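4-hydroxy-tetrahydrodipicolinate synthase (Thermotoga maritima, PDB 1O5K) probably catalyses the condensation of pyruvate with aspartate-beta-semialdehyde to 4-hydroxy-tetrahydrodipicolinate, an early step of the diaminopimelate route to lysine. Local coordinates at residues A[126-129]-A[130-133]; A[250-253]-A[254-258]. One frame throughout, in Å; residues are numbered along the deposited sequence. Where two conformers were deposited one is given.

Contact 1 of 2, residues A[126-129]-A[130-133]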
loop_
_atom_site.group_PDB
_atom_site.type_symbol
_atom_site.label_atom_id
_atom_site.label_comp_id
_atom_site.label_asym_id
_atom_site.label_seq_id
_atom_site.Cartn_x
_atom_site.Cartn_y
_atom_site.Cartn_z
ATOM N N LEU A 126 14.828 18.315 -3.274
ATOM C CA LEU A 126 13.759 19.198 -2.842
ATOM C C LEU A 126 14.271 20.411 -2.074
ATOM O O LEU A 126 13.846 21.523 -2.292
ATOM C CB LEU A 126 12.765 18.440 -1.959
ATOM C CG LEU A 126 11.988 17.380 -2.688
ATOM C CD1 LEU A 126 11.192 16.515 -1.696
ATOM C CD2 LEU A 126 11.010 18.032 -3.727
ATOM N N TYR A 127 15.176 20.189 -1.147
ATOM C CA TYR A 127 15.789 21.294 -0.438
ATOM C C TYR A 127 16.433 22.265 -1.413
ATOM O O TYR A 127 16.192 23.482 -1.313
ATOM C CB TYR A 127 16.812 20.758 0.543
ATOM C CG TYR A 127 17.536 21.821 1.296
ATOM C CD1 TYR A 127 16.928 22.486 2.347
ATOM C CD2 TYR A 127 18.820 22.142 0.981
ATOM C CE1 TYR A 127 17.636 23.472 3.078
ATOM C CE2 TYR A 127 19.536 23.139 1.680
ATOM C CZ TYR A 127 18.924 23.801 2.731
ATOM O OH TYR A 127 19.659 24.757 3.454
ATOM N N GLN A 128 17.264 21.747 -2.334
ATOM C CA GLN A 128 17.952 22.610 -3.293
ATOM C C GLN A 128 16.999 23.394 -4.206
ATOM O O GLN A 128 17.293 24.546 -4.542
ATOM C CB GLN A 128 19.017 21.825 -4.087
ATOM C CG GLN A 128 20.196 21.399 -3.249
ATOM C CD GLN A 128 21.046 22.556 -2.789
ATOM O OE1 GLN A 128 21.001 23.634 -3.374
ATOM N NE2 GLN A 128 21.839 22.334 -1.746
ATOM N N HIS A 129 15.892 22.750 -4.617
ATOM C CA HIS A 129 14.837 23.366 -5.429
ATOM C C HIS A 129 14.259 24.598 -4.725
ATOM O O HIS A 129 14.265 25.675 -5.285
ATOM C CB HIS A 129 13.758 22.315 -5.718
ATOM C CG HIS A 129 12.559 22.809 -6.453
ATOM N ND1 HIS A 129 12.542 23.035 -7.817
ATOM C CD2 HIS A 129 11.294 23.008 -6.018
ATOM C CE1 HIS A 129 11.310 23.375 -8.179
ATOM N NE2 HIS A 129 10.537 23.376 -7.103
ATOM N N TYR A 130 13.798 24.420 -3.483
ATOM C CA TYR A 130 13.198 25.526 -2.714
ATOM C C TYR A 130 14.251 26.576 -2.355
ATOM O O TYR A 130 13.952 27.771 -2.358
ATOM C CB TYR A 130 12.495 24.978 -1.489
ATOM C CG TYR A 130 11.212 24.260 -1.853
ATOM C CD1 TYR A 130 10.096 24.984 -2.312
ATOM C CD2 TYR A 130 11.103 22.869 -1.801
ATOM C CE1 TYR A 130 8.970 24.311 -2.743
ATOM C CE2 TYR A 130 9.954 22.227 -2.178
ATOM C CZ TYR A 130 8.891 22.960 -2.650
ATOM O OH TYR A 130 7.729 22.294 -3.049
ATOM N N LYS A 131 15.482 26.141 -2.084
ATOM C CA LYS A 131 16.554 27.096 -1.785
ATOM C C LYS A 131 16.829 28.024 -2.975
ATOM O O LYS A 131 16.959 29.263 -2.847
ATOM C CB LYS A 131 17.842 26.373 -1.422
ATOM C CG LYS A 131 18.935 27.359 -1.015
ATOM C CD LYS A 131 19.955 26.763 -0.087
ATOM C CE LYS A 131 21.229 26.365 -0.807
ATOM N NZ LYS A 131 21.039 25.084 -1.501
ATOM N N TYR A 132 16.988 27.412 -4.131
ATOM C CA TYR A 132 17.237 28.146 -5.366
ATOM C C TYR A 132 16.184 29.211 -5.569
ATOM O O TYR A 132 16.497 30.369 -5.847
ATOM C CB TYR A 132 17.251 27.224 -6.572
ATOM C CG TYR A 132 17.642 27.898 -7.880
ATOM C CD1 TYR A 132 18.981 28.065 -8.226
ATOM C CD2 TYR A 132 16.677 28.349 -8.771
ATOM C CE1 TYR A 132 19.348 28.675 -9.438
ATOM C CE2 TYR A 132 17.035 28.973 -9.961
ATOM C CZ TYR A 132 18.367 29.114 -10.288
ATOM O OH TYR A 132 18.724 29.712 -11.466
ATOM N N ILE A 133 14.925 28.823 -5.423
ATOM C CA ILE A 133 13.821 29.758 -5.619
ATOM C C ILE A 133 13.769 30.859 -4.548
ATOM O O ILE A 133 13.683 32.058 -4.847
ATOM C CB ILE A 133 12.505 28.987 -5.683
ATOM C CG1 ILE A 133 12.550 27.950 -6.831
ATOM C CG2 ILE A 133 11.377 29.924 -5.870
ATOM C CD1 ILE A 133 11.524 26.816 -6.714
#

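Contact 2 of 2, residues A[250-253]-A[254-258]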
loop_
_atom_site.group_PDB
_atom_site.type_symbol
_atom_site.label_atom_id
_atom_site.label_comp_id
_atom_site.label_asym_id
_atom_site.label_seq_id
_atom_site.Cartn_x
_atom_site.Cartn_y
_atom_site.Cartn_z
ATOM N N LYS A 250 -20.486 17.223 10.086
ATOM C CA LYS A 250 -21.634 17.580 9.200
ATOM C C LYS A 250 -21.237 17.750 7.736
ATOM O O LYS A 250 -22.041 17.487 6.827
ATOM C CB LYS A 250 -22.310 18.815 9.719
ATOM C CG LYS A 250 -23.172 18.539 10.941
ATOM C CD LYS A 250 -23.858 19.810 11.422
ATOM C CE LYS A 250 -24.560 19.561 12.760
ATOM N NZ LYS A 250 -25.312 20.749 13.272
ATOM N N LEU A 251 -19.983 18.173 7.529
ATOM C CA LEU A 251 -19.397 18.408 6.221
ATOM C C LEU A 251 -18.830 17.160 5.577
ATOM O O LEU A 251 -18.556 17.142 4.368
ATOM C CB LEU A 251 -18.261 19.419 6.299
ATOM C CG LEU A 251 -18.704 20.847 6.445
ATOM C CD1 LEU A 251 -17.503 21.755 6.593
ATOM C CD2 LEU A 251 -19.561 21.264 5.254
ATOM N N ARG A 252 -18.648 16.114 6.363
ATOM C CA ARG A 252 -17.980 14.911 5.857
ATOM C C ARG A 252 -18.525 14.363 4.543
ATOM O O ARG A 252 -17.734 13.998 3.679
ATOM C CB ARG A 252 -17.996 13.764 6.887
ATOM C CG ARG A 252 -17.358 12.449 6.288
ATOM C CD ARG A 252 -17.241 11.243 7.234
ATOM N NE ARG A 252 -15.962 10.493 7.117
ATOM C CZ ARG A 252 -14.732 11.000 7.363
ATOM N NH1 ARG A 252 -14.559 12.291 7.659
ATOM N NH2 ARG A 252 -13.663 10.216 7.274
ATOM N N PRO A 253 -19.841 14.251 4.389
ATOM C CA PRO A 253 -20.421 13.750 3.133
ATOM C C PRO A 253 -20.024 14.583 1.919
ATOM O O PRO A 253 -19.707 14.019 0.862
ATOM C CB PRO A 253 -21.917 13.862 3.369
ATOM C CG PRO A 253 -22.027 13.831 4.897
ATOM C CD PRO A 253 -20.879 14.561 5.390
ATOM N N LEU A 254 -20.000 15.910 2.100
ATOM C CA LEU A 254 -19.590 16.812 1.048
ATOM C C LEU A 254 -18.114 16.671 0.807
ATOM O O LEU A 254 -17.666 16.640 -0.332
ATOM C CB LEU A 254 -20.012 18.252 1.387
ATOM C CG LEU A 254 -19.711 19.309 0.341
ATOM C CD1 LEU A 254 -20.357 18.947 -0.991
ATOM C CD2 LEU A 254 -20.205 20.609 0.811
ATOM N N MET A 255 -17.325 16.604 1.876
ATOM C CA MET A 255 -15.892 16.426 1.736
ATOM C C MET A 255 -15.583 15.196 0.905
ATOM O O MET A 255 -14.759 15.255 -0.003
ATOM C CB MET A 255 -15.243 16.339 3.110
ATOM C CG MET A 255 -15.209 17.665 3.821
ATOM S SD MET A 255 -14.458 17.426 5.477
ATOM C CE MET A 255 -14.512 19.113 6.104
ATOM N N LYS A 256 -16.279 14.098 1.178
ATOM C CA LYS A 256 -16.038 12.846 0.461
ATOM C C LYS A 256 -16.543 12.908 -0.989
ATOM O O LYS A 256 -15.849 12.469 -1.919
ATOM C CB LYS A 256 -16.693 11.675 1.193
ATOM C CG LYS A 256 -16.128 11.557 2.618
ATOM C CD LYS A 256 -14.595 11.278 2.631
ATOM C CE LYS A 256 -13.938 11.651 3.956
ATOM N NZ LYS A 256 -12.686 10.833 4.267
ATOM N N ALA A 257 -17.736 13.476 -1.172
ATOM C CA ALA A 257 -18.332 13.534 -2.495
ATOM C C ALA A 257 -17.478 14.318 -3.478
ATOM O O ALA A 257 -17.499 14.028 -4.699
ATOM C CB ALA A 257 -19.726 14.114 -2.431
ATOM N N LEU A 258 -16.762 15.337 -2.983
ATOM C CA LEU A 258 -15.985 16.189 -3.862
ATOM C C LEU A 258 -14.718 15.490 -4.384
ATOM O O LEU A 258 -13.999 16.012 -5.205
ATOM C CB LEU A 258 -15.677 17.536 -3.132
ATOM C CG LEU A 258 -16.883 18.446 -3.006
ATOM C CD1 LEU A 258 -16.521 19.699 -2.239
ATOM C CD2 LEU A 258 -17.483 18.848 -4.408
HETATM O O HOH W 1 -22.007 17.277 4.076
#

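Contact 1 of 2, residues A[126-129]-A[130-133]
Within the beta-alpha-beta unit formed by strand 110-114, helix 123-134 and strand 141-144 of the TIM barrel, two helical turns pack His-129 against both Tyr-130 and Ile-133. The His-129 and Tyr-130 rings make a T-shaped (edge-to-face) pair: their centroids are 5.1 Å apart, their planes stand at 82°, and His-129 CD2 lies over the centre of the tyrosine ring. Tyr-130 OH is hydrogen-bonded to Val-113 O, which anchors this ring to the neighbouring strand, and its side chain comes within about 6 Å of that of Tyr-144, the predicted proton donor/acceptor. The imidazole is held in turn by a hydrogen bond between His-129 ND1 and Thr-93 OG1, and His-129 also packs on Pro-284 of a second subunit.

A face of the imidazole carries a CH-pi contact, with Ile-133 CD1 3.7 Å from the ring centroid and 15° off its normal. His-129 CG is anti to the backbone N (chi1 176°), which swings the ring alongside its own carbonyl and toward the next turn, where Ile-133 follows.

On the more open flank, Lys-131 and Gln-128 run side by side, pointing the same way; both were modelled in two conformers, so the close approach of their polar ends is doubtful. Gln-128 NE2 has a hydrogen-bonding partner in Glu-124. The backbone beneath is regular: Tyr-130 N donates to Leu-126 O, and Ile-133 N reaches His-129 O at 3.2 Å, the same oxygen that Ile-133 CD1 approaches to 3.3 Å.

Contact 2 of 2, residues A[250-253]-A[254-258]
Arg-252 and Lys-256, one turn apart on helix 241-257, bring their cationic groups together around a shared anion. Lys-256 CE sits 3.5 Å above the guanidinium plane, over its centre, and Lys-256 NZ is 3.2 Å from Arg-252 NH2. Both nitrogens form salt bridges to Asp-180 of the third subunit, and NZ makes another to Asp-204 of its own chain, so the two positive charges are probably well compensated. With an alanine at Arg-252, Asp-180 of that subunit would probably keep Lys-256 as its remaining partner here, and one side of the lysine chain would lose its cover.

Pro-253 has no N-H to give to the preceding turn, and the helix kinks there. A water repairs the following step, donating to Lys-250 O at 2.8 Å and accepting from Leu-254 N at 3.1 Å. Direct bonding then resumes: Met-255 N reaches Leu-251 O at 2.8 Å, Lys-256 N bonds to Arg-252 O, and Ala-257 N to Pro-253 O.

On the buried side the extended Met-255 chain brings CE to 3.8 Å from Leu-251 CB, against helix 226-237. The arrangement is that of a proline-kinked, water-bridged helix whose charged flank forms part of a subunit interface.

Followed from the N terminus, the chain passes through contact 1 and completes it before contact 2 begins; the two lie in series, neither nested nor crossed. Each is a local contact within one helix and closes no loop, with no intervening residues between its segments. The segment 126-133 belongs to the barrel, connecting strand 110-114 to strand 141-144 and resting against helices 93-106 and 156-165. The segment 250-258 ends helix 241-257, packed among helices 226-237 and 290-302. Their centres are 35 Å apart on opposite sides of the chain's centre, and their nearest atoms about 23 Å. Each also meets a different neighbouring subunit of the tetramer.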